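Local coordinates for protein spherulin-4 (Aspergillus clavatus, PDB 5C5G) that acts as a glycoside hydrolase of the spherulin-4 family, a (beta/alpha) barrel enzyme that probably cleaves galactosaminogalactan, whose biosynthesis requires its Aspergillus fumigatus counterpart, at residues A[40-45]-A[97-102]; A[91-96]-A[131-136]; A[125-130]-A[162-167]; A[136-141]-A[147-152]. All blocks are in the same frame, centred on the assembly; numbering follows the deposited sequence.

Interaction 1 of 4, residues A[40-45]-A[97-102]; sequences VVINPG and AAWPTQ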
# COMPACT_ATOMS: atom_id res chain seq x y z
N VAL A 40 -0.02 4.40 3.39
CA VAL A 40 -1.23 3.91 4.04
C VAL A 40 -2.38 3.97 3.05
O VAL A 40 -2.76 5.04 2.60
CB VAL A 40 -1.53 4.76 5.28
CG1 VAL A 40 -2.81 4.31 5.95
CG2 VAL A 40 -0.36 4.73 6.26
N VAL A 41 -2.93 2.81 2.72
CA VAL A 41 -4.05 2.77 1.79
C VAL A 41 -5.34 2.80 2.58
O VAL A 41 -5.56 1.96 3.46
CB VAL A 41 -4.04 1.49 0.96
CG1 VAL A 41 -5.18 1.50 -0.03
CG2 VAL A 41 -2.70 1.32 0.25
N ILE A 42 -6.20 3.75 2.27
CA ILE A 42 -7.52 3.78 2.89
C ILE A 42 -8.56 3.43 1.83
O ILE A 42 -8.38 3.64 0.62
CB ILE A 42 -7.79 5.08 3.64
CG1 ILE A 42 -7.61 6.23 2.70
CG2 ILE A 42 -6.83 5.24 4.86
CD1 ILE A 42 -8.83 6.62 1.92
N ASN A 43 -9.66 2.88 2.31
CA ASN A 43 -10.57 2.15 1.46
C ASN A 43 -11.96 2.13 2.08
O ASN A 43 -12.35 1.16 2.70
CB ASN A 43 -10.02 0.73 1.29
CG ASN A 43 -10.83 -0.11 0.38
OD1 ASN A 43 -11.73 0.37 -0.32
ND2 ASN A 43 -10.55 -1.41 0.37
N PRO A 44 -12.71 3.22 1.90
CA PRO A 44 -14.03 3.26 2.53
C PRO A 44 -14.99 2.15 2.09
O PRO A 44 -15.73 1.64 2.93
CB PRO A 44 -14.55 4.64 2.13
CG PRO A 44 -13.29 5.47 2.00
CD PRO A 44 -12.30 4.53 1.37
N GLY A 45 -14.97 1.76 0.83
CA GLY A 45 -15.90 0.74 0.33
C GLY A 45 -15.48 0.24 -1.04
O GLY A 45 -16.18 0.46 -2.02
N ALA A 97 -9.76 12.90 -5.08
CA ALA A 97 -9.05 14.15 -5.30
C ALA A 97 -9.84 15.35 -4.82
O ALA A 97 -9.26 16.33 -4.38
CB ALA A 97 -8.74 14.31 -6.77
N ALA A 98 -11.17 15.28 -4.92
CA ALA A 98 -12.03 16.40 -4.55
C ALA A 98 -12.33 16.44 -3.06
O ALA A 98 -12.92 17.40 -2.60
CB ALA A 98 -13.32 16.38 -5.35
N TRP A 99 -11.91 15.42 -2.31
CA TRP A 99 -12.18 15.40 -0.87
C TRP A 99 -11.85 16.71 -0.12
O TRP A 99 -12.69 17.18 0.64
CB TRP A 99 -11.46 14.22 -0.21
CG TRP A 99 -12.18 12.90 -0.27
CD1 TRP A 99 -13.37 12.64 -0.86
CD2 TRP A 99 -11.74 11.68 0.32
NE1 TRP A 99 -13.72 11.31 -0.67
CE2 TRP A 99 -12.72 10.71 0.06
CE3 TRP A 99 -10.60 11.31 1.05
CZ2 TRP A 99 -12.61 9.39 0.52
CZ3 TRP A 99 -10.50 10.01 1.50
CH2 TRP A 99 -11.50 9.07 1.24
N PRO A 100 -10.65 17.28 -0.30
CA PRO A 100 -10.33 18.46 0.51
C PRO A 100 -11.17 19.67 0.14
O PRO A 100 -11.52 20.45 1.02
CB PRO A 100 -8.84 18.71 0.22
CG PRO A 100 -8.56 17.93 -1.01
CD PRO A 100 -9.47 16.75 -1.00
N THR A 101 -11.55 19.80 -1.13
CA THR A 101 -12.38 20.93 -1.54
C THR A 101 -13.85 20.69 -1.17
O THR A 101 -14.53 21.59 -0.71
CB THR A 101 -12.24 21.23 -3.03
OG1 THR A 101 -12.46 20.05 -3.80
CG2 THR A 101 -10.86 21.75 -3.33
N GLN A 102 -14.33 19.46 -1.32
CA GLN A 102 -15.71 19.13 -0.98
C GLN A 102 -15.97 19.28 0.51
O GLN A 102 -17.07 19.62 0.92
CB GLN A 102 -16.04 17.70 -1.41
CG GLN A 102 -16.15 17.55 -2.91
CD GLN A 102 -17.52 17.93 -3.45
OE1 GLN A 102 -18.43 18.25 -2.69
NE2 GLN A 102 -17.66 17.90 -4.76

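Interaction 2 of 4, residues A[91-96]-A[131-136]; sequences RDIETY and RELTDV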
# COMPACT_ATOMS: atom_id res chain seq x y z
N ARG A 91 -13.84 8.24 -12.15
CA ARG A 91 -14.77 8.83 -11.17
C ARG A 91 -14.22 8.61 -9.77
O ARG A 91 -14.24 9.52 -8.93
CB ARG A 91 -16.17 8.23 -11.30
CG ARG A 91 -17.14 8.71 -10.23
CD ARG A 91 -17.13 7.84 -8.98
NE ARG A 91 -18.00 8.38 -7.95
CZ ARG A 91 -18.01 7.97 -6.69
NH1 ARG A 91 -18.84 8.53 -5.83
NH2 ARG A 91 -17.23 6.98 -6.31
N ASP A 92 -13.71 7.43 -9.49
CA ASP A 92 -13.22 7.15 -8.15
C ASP A 92 -11.97 7.99 -7.84
O ASP A 92 -11.83 8.54 -6.75
CB ASP A 92 -12.92 5.66 -7.96
CG ASP A 92 -14.16 4.81 -7.86
OD1 ASP A 92 -15.28 5.36 -7.68
OD2 ASP A 92 -14.03 3.57 -7.96
N ILE A 93 -11.04 8.08 -8.80
CA ILE A 93 -9.85 8.91 -8.60
C ILE A 93 -10.27 10.34 -8.29
O ILE A 93 -9.75 10.97 -7.35
CB ILE A 93 -8.98 8.91 -9.87
CG1 ILE A 93 -8.41 7.51 -10.15
CG2 ILE A 93 -7.84 9.91 -9.72
CD1 ILE A 93 -7.79 7.38 -11.54
N GLU A 94 -11.17 10.88 -9.09
CA GLU A 94 -11.60 12.26 -8.96
C GLU A 94 -12.35 12.50 -7.66
O GLU A 94 -12.32 13.60 -7.11
CB GLU A 94 -12.43 12.68 -10.17
CG GLU A 94 -11.54 12.79 -11.40
CD GLU A 94 -12.28 13.19 -12.65
OE1 GLU A 94 -13.52 13.19 -12.64
OE2 GLU A 94 -11.59 13.52 -13.65
N THR A 95 -13.05 11.49 -7.17
CA THR A 95 -13.77 11.60 -5.91
C THR A 95 -12.77 11.81 -4.78
O THR A 95 -12.89 12.74 -3.99
CB THR A 95 -14.66 10.36 -5.68
OG1 THR A 95 -15.64 10.26 -6.73
CG2 THR A 95 -15.39 10.45 -4.36
N TYR A 96 -11.76 10.95 -4.69
CA TYR A 96 -10.72 11.16 -3.68
C TYR A 96 -10.07 12.53 -3.84
O TYR A 96 -9.81 13.23 -2.85
CB TYR A 96 -9.63 10.11 -3.79
CG TYR A 96 -9.95 8.72 -3.28
CD1 TYR A 96 -10.20 8.47 -1.94
CD2 TYR A 96 -9.98 7.65 -4.16
CE1 TYR A 96 -10.46 7.20 -1.48
CE2 TYR A 96 -10.24 6.38 -3.72
CZ TYR A 96 -10.48 6.14 -2.37
OH TYR A 96 -10.75 4.89 -1.88
N ARG A 131 -1.23 3.55 -18.30
CA ARG A 131 -0.54 4.83 -18.48
C ARG A 131 -1.52 6.00 -18.40
O ARG A 131 -1.20 7.05 -17.83
CB ARG A 131 0.21 4.85 -19.82
CG ARG A 131 1.51 4.05 -19.79
CD ARG A 131 2.08 3.79 -21.21
NE ARG A 131 2.47 4.99 -21.98
CZ ARG A 131 3.61 5.65 -21.83
NH1 ARG A 131 4.48 5.28 -20.89
NH2 ARG A 131 3.89 6.69 -22.61
N GLU A 132 -2.70 5.82 -18.97
CA GLU A 132 -3.73 6.85 -18.87
C GLU A 132 -4.10 7.10 -17.41
O GLU A 132 -4.25 8.24 -16.98
CB GLU A 132 -4.98 6.49 -19.68
CG GLU A 132 -6.05 7.56 -19.58
CD GLU A 132 -7.17 7.43 -20.59
OE1 GLU A 132 -7.05 6.62 -21.53
OE2 GLU A 132 -8.16 8.17 -20.44
N LEU A 133 -4.26 6.03 -16.64
CA LEU A 133 -4.58 6.19 -15.23
C LEU A 133 -3.51 6.95 -14.48
O LEU A 133 -3.83 7.78 -13.63
CB LEU A 133 -4.84 4.85 -14.56
CG LEU A 133 -6.12 4.15 -15.02
CD1 LEU A 133 -6.28 2.85 -14.24
CD2 LEU A 133 -7.38 5.02 -14.89
N THR A 134 -2.25 6.67 -14.77
CA THR A 134 -1.17 7.42 -14.15
C THR A 134 -1.24 8.89 -14.54
O THR A 134 -1.06 9.78 -13.69
CB THR A 134 0.18 6.78 -14.46
OG1 THR A 134 0.24 5.58 -13.69
CG2 THR A 134 1.34 7.68 -14.05
N ASP A 135 -1.51 9.18 -15.81
CA ASP A 135 -1.67 10.57 -16.24
C ASP A 135 -2.79 11.26 -15.48
O ASP A 135 -2.67 12.42 -15.10
CB ASP A 135 -1.94 10.64 -17.75
CG ASP A 135 -0.70 10.39 -18.59
OD1 ASP A 135 0.43 10.39 -18.04
OD2 ASP A 135 -0.86 10.22 -19.82
N VAL A 136 -3.89 10.56 -15.27
CA VAL A 136 -5.00 11.12 -14.51
C VAL A 136 -4.58 11.42 -13.08
O VAL A 136 -4.84 12.51 -12.56
CB VAL A 136 -6.23 10.19 -14.53
CG1 VAL A 136 -7.34 10.73 -13.62
CG2 VAL A 136 -6.76 10.05 -15.95

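Interaction 3 of 4, residues A[125-130]-A[162-167]; sequences DILAYL and LSTADS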
# COMPACT_ATOMS: atom_id res chain seq x y z
N ASP A 125 -2.86 -2.72 -25.04
CA ASP A 125 -4.05 -1.94 -24.68
C ASP A 125 -4.11 -1.75 -23.17
O ASP A 125 -4.54 -0.72 -22.67
CB ASP A 125 -5.34 -2.62 -25.14
CG ASP A 125 -5.54 -2.57 -26.64
OD1 ASP A 125 -4.73 -1.93 -27.33
OD2 ASP A 125 -6.52 -3.19 -27.11
N ILE A 126 -3.69 -2.78 -22.44
CA ILE A 126 -3.64 -2.67 -20.99
C ILE A 126 -2.58 -1.66 -20.58
O ILE A 126 -2.81 -0.84 -19.70
CB ILE A 126 -3.36 -4.02 -20.32
CG1 ILE A 126 -4.54 -4.96 -20.58
CG2 ILE A 126 -3.11 -3.84 -18.84
CD1 ILE A 126 -4.31 -6.38 -20.12
N LEU A 127 -1.42 -1.71 -21.21
CA LEU A 127 -0.39 -0.73 -20.92
C LEU A 127 -0.92 0.69 -21.13
O LEU A 127 -0.70 1.56 -20.31
CB LEU A 127 0.86 -0.98 -21.77
CG LEU A 127 2.00 0.02 -21.53
CD1 LEU A 127 2.55 -0.06 -20.11
CD2 LEU A 127 3.11 -0.18 -22.54
N ALA A 128 -1.64 0.92 -22.23
CA ALA A 128 -2.20 2.23 -22.51
C ALA A 128 -3.21 2.67 -21.44
O ALA A 128 -3.24 3.83 -21.03
CB ALA A 128 -2.85 2.24 -23.90
N TYR A 129 -4.00 1.72 -20.97
CA TYR A 129 -4.98 1.96 -19.91
C TYR A 129 -4.27 2.36 -18.64
O TYR A 129 -4.64 3.37 -18.01
CB TYR A 129 -5.79 0.69 -19.72
CG TYR A 129 -6.83 0.57 -18.61
CD1 TYR A 129 -6.45 0.25 -17.31
CD2 TYR A 129 -8.18 0.64 -18.89
CE1 TYR A 129 -7.40 0.06 -16.32
CE2 TYR A 129 -9.13 0.45 -17.91
CZ TYR A 129 -8.73 0.15 -16.63
OH TYR A 129 -9.66 -0.07 -15.65
N LEU A 130 -3.25 1.62 -18.24
CA LEU A 130 -2.53 1.94 -17.02
C LEU A 130 -1.80 3.26 -17.13
O LEU A 130 -1.76 4.04 -16.17
CB LEU A 130 -1.55 0.83 -16.64
CG LEU A 130 -2.21 -0.51 -16.27
CD1 LEU A 130 -1.16 -1.58 -16.05
CD2 LEU A 130 -3.08 -0.37 -15.02
N LEU A 162 5.99 -2.09 -14.65
CA LEU A 162 6.55 -1.54 -13.42
C LEU A 162 6.81 -0.05 -13.51
O LEU A 162 6.65 0.66 -12.51
CB LEU A 162 7.84 -2.26 -13.05
CG LEU A 162 7.67 -3.73 -12.71
CD1 LEU A 162 9.03 -4.38 -12.50
CD2 LEU A 162 6.79 -3.98 -11.49
N SER A 163 7.20 0.44 -14.67
CA SER A 163 7.56 1.86 -14.77
C SER A 163 6.32 2.76 -14.84
O SER A 163 6.46 3.99 -14.78
CB SER A 163 8.48 2.10 -15.96
OG SER A 163 7.80 1.81 -17.15
N THR A 164 5.13 2.19 -14.93
CA THR A 164 3.90 2.98 -14.93
C THR A 164 3.41 3.34 -13.53
O THR A 164 2.48 4.12 -13.37
CB THR A 164 2.76 2.29 -15.71
OG1 THR A 164 2.29 1.12 -15.03
CG2 THR A 164 3.25 1.90 -17.08
N ALA A 165 4.04 2.78 -12.51
CA ALA A 165 3.66 3.00 -11.11
C ALA A 165 4.90 3.38 -10.31
O ALA A 165 6.03 3.05 -10.70
CB ALA A 165 3.00 1.77 -10.52
N ASP A 166 4.70 4.05 -9.19
CA ASP A 166 5.78 4.29 -8.25
C ASP A 166 6.18 3.03 -7.51
O ASP A 166 7.36 2.79 -7.25
CB ASP A 166 5.38 5.39 -7.28
CG ASP A 166 5.21 6.71 -7.97
OD1 ASP A 166 6.22 7.23 -8.49
OD2 ASP A 166 4.08 7.25 -8.04
N SER A 167 5.19 2.20 -7.19
CA SER A 167 5.43 0.88 -6.58
C SER A 167 4.39 -0.09 -7.05
O SER A 167 3.25 0.30 -7.30
CB SER A 167 5.39 0.96 -5.05
OG SER A 167 6.40 1.82 -4.56

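Interaction 4 of 4, residues A[136-141]-A[147-152]; sequences VVKGTS and HYVVHN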
# COMPACT_ATOMS: atom_id res chain seq x y z
N VAL A 136 -3.89 10.56 -15.27
CA VAL A 136 -5.00 11.12 -14.51
C VAL A 136 -4.58 11.42 -13.08
O VAL A 136 -4.84 12.51 -12.56
CB VAL A 136 -6.23 10.19 -14.53
CG1 VAL A 136 -7.34 10.73 -13.62
CG2 VAL A 136 -6.76 10.05 -15.95
N VAL A 137 -3.92 10.48 -12.41
CA VAL A 137 -3.50 10.73 -11.05
C VAL A 137 -2.54 11.91 -10.98
O VAL A 137 -2.68 12.79 -10.12
CB VAL A 137 -2.85 9.49 -10.46
CG1 VAL A 137 -2.25 9.79 -9.08
CG2 VAL A 137 -3.87 8.39 -10.35
N LYS A 138 -1.55 11.93 -11.87
CA LYS A 138 -0.54 12.99 -11.85
C LYS A 138 -1.12 14.35 -12.22
O LYS A 138 -0.53 15.37 -11.86
CB LYS A 138 0.60 12.65 -12.81
CG LYS A 138 1.36 11.37 -12.48
CD LYS A 138 2.16 11.44 -11.19
CE LYS A 138 2.97 10.16 -10.97
NZ LYS A 138 3.56 10.02 -9.59
N GLY A 139 -2.24 14.38 -12.94
CA GLY A 139 -2.79 15.63 -13.43
C GLY A 139 -3.99 16.18 -12.68
O GLY A 139 -4.51 17.25 -13.02
N THR A 140 -4.46 15.46 -11.67
CA THR A 140 -5.67 15.86 -10.96
C THR A 140 -5.35 16.58 -9.66
O THR A 140 -4.68 16.04 -8.77
CB THR A 140 -6.56 14.64 -10.68
OG1 THR A 140 -6.94 14.01 -11.91
CG2 THR A 140 -7.83 15.06 -9.97
N SER A 141 -5.84 17.81 -9.56
CA SER A 141 -5.64 18.60 -8.36
C SER A 141 -6.31 17.90 -7.18
O SER A 141 -7.42 17.40 -7.30
CB SER A 141 -6.24 20.00 -8.53
OG SER A 141 -5.90 20.81 -7.43
N HIS A 147 1.17 12.82 -5.81
CA HIS A 147 0.47 12.14 -6.90
C HIS A 147 1.01 10.73 -7.09
O HIS A 147 1.29 10.28 -8.20
CB HIS A 147 0.61 12.93 -8.20
CG HIS A 147 0.03 14.31 -8.15
ND1 HIS A 147 -1.25 14.60 -8.57
CD2 HIS A 147 0.55 15.49 -7.71
CE1 HIS A 147 -1.49 15.89 -8.41
NE2 HIS A 147 -0.41 16.45 -7.89
N TYR A 148 1.13 10.01 -5.99
CA TYR A 148 1.71 8.67 -5.98
C TYR A 148 0.79 7.68 -6.66
O TYR A 148 -0.44 7.78 -6.57
CB TYR A 148 1.89 8.27 -4.53
CG TYR A 148 3.05 7.38 -4.14
CD1 TYR A 148 4.36 7.83 -4.24
CD2 TYR A 148 2.82 6.13 -3.57
CE1 TYR A 148 5.41 7.02 -3.83
CE2 TYR A 148 3.86 5.32 -3.16
CZ TYR A 148 5.15 5.77 -3.29
OH TYR A 148 6.18 4.96 -2.87
N VAL A 149 1.37 6.69 -7.33
CA VAL A 149 0.63 5.61 -7.97
C VAL A 149 1.20 4.28 -7.52
O VAL A 149 2.39 4.01 -7.68
CB VAL A 149 0.75 5.70 -9.50
CG1 VAL A 149 0.12 4.48 -10.17
CG2 VAL A 149 0.09 6.97 -10.01
N VAL A 150 0.33 3.44 -6.96
CA VAL A 150 0.70 2.07 -6.61
C VAL A 150 -0.23 1.12 -7.34
O VAL A 150 -1.42 1.40 -7.46
CB VAL A 150 0.65 1.83 -5.08
CG1 VAL A 150 0.95 0.37 -4.71
CG2 VAL A 150 1.64 2.74 -4.38
N HIS A 151 0.33 0.03 -7.86
CA HIS A 151 -0.44 -1.04 -8.47
C HIS A 151 -0.39 -2.27 -7.61
O HIS A 151 0.66 -2.59 -7.05
CB HIS A 151 0.17 -1.41 -9.82
CG HIS A 151 -0.00 -0.38 -10.88
ND1 HIS A 151 0.57 -0.50 -12.12
CD2 HIS A 151 -0.70 0.78 -10.88
CE1 HIS A 151 0.23 0.55 -12.85
NE2 HIS A 151 -0.54 1.34 -12.13
N ASN A 152 -1.49 -3.01 -7.55
CA ASN A 152 -1.51 -4.32 -6.90
C ASN A 152 -1.98 -5.44 -7.82
O ASN A 152 -3.16 -5.80 -7.82
CB ASN A 152 -2.37 -4.33 -5.66
CG ASN A 152 -2.25 -5.65 -4.92
OD1 ASN A 152 -1.32 -6.43 -5.15
ND2 ASN A 152 -3.23 -5.95 -4.07

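Interaction 1 of 4, residues A[40-45]-A[97-102]
Ile42 and Trp99 meet head-on, the isoleucine reaching out from the end of strand 38-42 and the indole coming the other way from helix 86-103. The methyl CD1 of Ile42 sits 3.7 Å from CH2 of Trp99, with CZ3 almost as near, so the touch falls on the far rim of the six-membered ring, close to the ring plane and not over a face. Pro44 adds a second, looser touch at the same rim: its CG lies 4.1 Å from Trp99 CH2. Ile42 gets its methyl there by placing CG1 between its backbone N and carbonyl carbon (chi1 56°), which swings CD1 out toward the helix. The backbones stay well apart, 12.7 Å between the CA atoms of Pro44 and Trp99, and the long indole spans the gap. Further out, Tyr96 packs edge-to-face with Trp99 and also touches Ile42 and Pro44, while Ile62 of helix 56-66 and Pro54 touch the indole as well. Asn43 turns the other way, against Tyr15 and Tyr76, two residues that bind N-acetyl-D-galactosamine. This is the layer between barrel and helices in a TIM-type fold, at the C-terminal end of a strand. No hydrogen bond crosses the contact, so what holds it is purely apolar: carbon set against an aromatic rim, which implies a fit set by shape and burial and not by directional bonds.

Interaction 2 of 4, residues A[91-96]-A[131-136]
Ile93 of helix 86-103 packs against Val136 and Leu133 of helix 124-139, two successive outer helices of the (beta/alpha) barrel. The close part is small and wholly apolar. Val136 offers one methyl, CG1, to two branches of the isoleucine: Ile93 CD1 at 4.0 Å and Ile93 CG2 at the same distance, so the valine methyl sits in the fork of the isoleucine. Leu133 supplies the third touch with its branch CD2, 4.1 Å from Ile93 CD1. In Val136, CG1 stands anti to the backbone N (chi1 174°), and this turns it toward the facing helix. The barrel wall closes the inner side, where Phe115 of strand 112-116 touches both Ile93 and Leu133; Ile86 and Val89 cover Leu133 from the preceding turns of the first helix. The outer margin is looser. There Glu94 bends toward the second helix without touching it and instead forms a salt bridge with Arg90. Away from the interface, on another side of helix 86-103, the polar groups are tied to one another and to Arg84 and Gly49. Arg91 NH2 makes a salt bridge of 2.9 Å with Asp92 OD1, which lies in the guanidinium plane, and Thr95 OG1 stands over one face of that same guanidinium. The hydroxyl also donates to Arg91 O at 2.7 Å, reaching the carbonyl from the face opposite to that used by Thr95 N.

Interaction 3 of 4, residues A[125-130]-A[162-167]
Thr164 points its side chain at helix 124-139 and divides it between two leucines, the methyl going to one and the hydroxyl side to the other. Its CG2 meets the branch CD1 of Leu127 at 3.7 Å, the two side chains running at a slant to each other. In Leu127 the CB heads along the flank of the helix; CG, anti to the backbone N (chi1 179°), carries the chain outward, and CD1, the branch turned aside at chi2 (64°), meets the threonine. Leu130 takes part differently. It directs its CB at the loop, and this carbon, not a branch methyl, comes nearest, 4.2 Å from Thr164 OG1, a loose approach with no bond in it. The threonine holds OG1 between its own N and carbonyl carbon (chi1 69°), and the hydroxyl is hydrogen-bonded to Tyr161 O, one turn earlier in the loop. That bond helps to hold the rotation, and with it the direction of CG2. The polar atom is therefore accounted for inside the loop, leaving the surface offered to the helix mostly carbon. The nearest CA atoms, of Leu130 and Thr164, are 6.8 Å apart, short enough for so small a side chain to bridge. Residues 162-164 form a helix-like turn in the link from strand 148-152 to strand 167-172. That turn is pinned to the next turn of helix 124-139 by the bond between Thr164 O and Thr134 OG1, and Thr164 also touches His151 on strand 148-152, so it is wedged between helix and barrel wall.

Interaction 4 of 4, residues A[136-141]-A[147-152]
The chain runs out of helix 124-139, turns back and enters strand 148-152, bringing the CA atoms of Lys138 and His147 to 5.1 Å; His147 itself has left-handed helical backbone angles. Its imidazole lies against the C-terminal part of the helix. ND1 donates to Val137 O at 2.8 Å with an N-H...O angle of 160°, the oxygen lying close to the ring plane, while Lys138 O sits over one face and Thr140 O approaches CE1 at the rim, 3.2 Å away. Lys138 starts off away from the strand, but a bend at chi2 (-67°) folds its chain back across His147 at a slant, and NZ donates to His147 O at 2.7 Å from above the carbonyl plane. The same NZ makes a salt bridge with Asp166, whose carboxylate also accepts from Val149 N. Deeper in, Val137 CG1 packs on Val149 CG2 at 3.8 Å, between helix and barrel wall and against Ile113 and Phe115 of strand 112-116. Thr140 OG1 donates to Val136 O, 2.7 Å, across the turn that follows. The contact joins the helix and second strand of the beta-alpha-beta unit made by strand 112-116, helix 124-139 and strand 148-152. Carbonyls gathered at a helix C-terminus carry partial negative charge, so a ring N-H and an ammonium group are apt partners for this turn.

All four contacts belong to one sector of the eight-stranded parallel barrel. Interaction 1 opens along the chain and joins strand 38-42 to helix 86-103; interaction 2, 12 Å away centre to centre, starts on the same helix and passes to helix 124-139. Interactions 3 and 4 share that second helix, which thus takes part in three contacts along its length. Interactions 2 and 4 are closest, with centres 6 Å apart and Val136 in common, while 1 and 3 are 22 Å apart and do not touch. Interaction 4 falls within the chain spanned by interaction 3, and probable backbone hydrogen bonds between Asp166 and Ser167 and strand 148-152 join them. They join two neighbouring helices to each other and to the barrel wall; interaction 1 lies nearest the sugar-binding tyrosines.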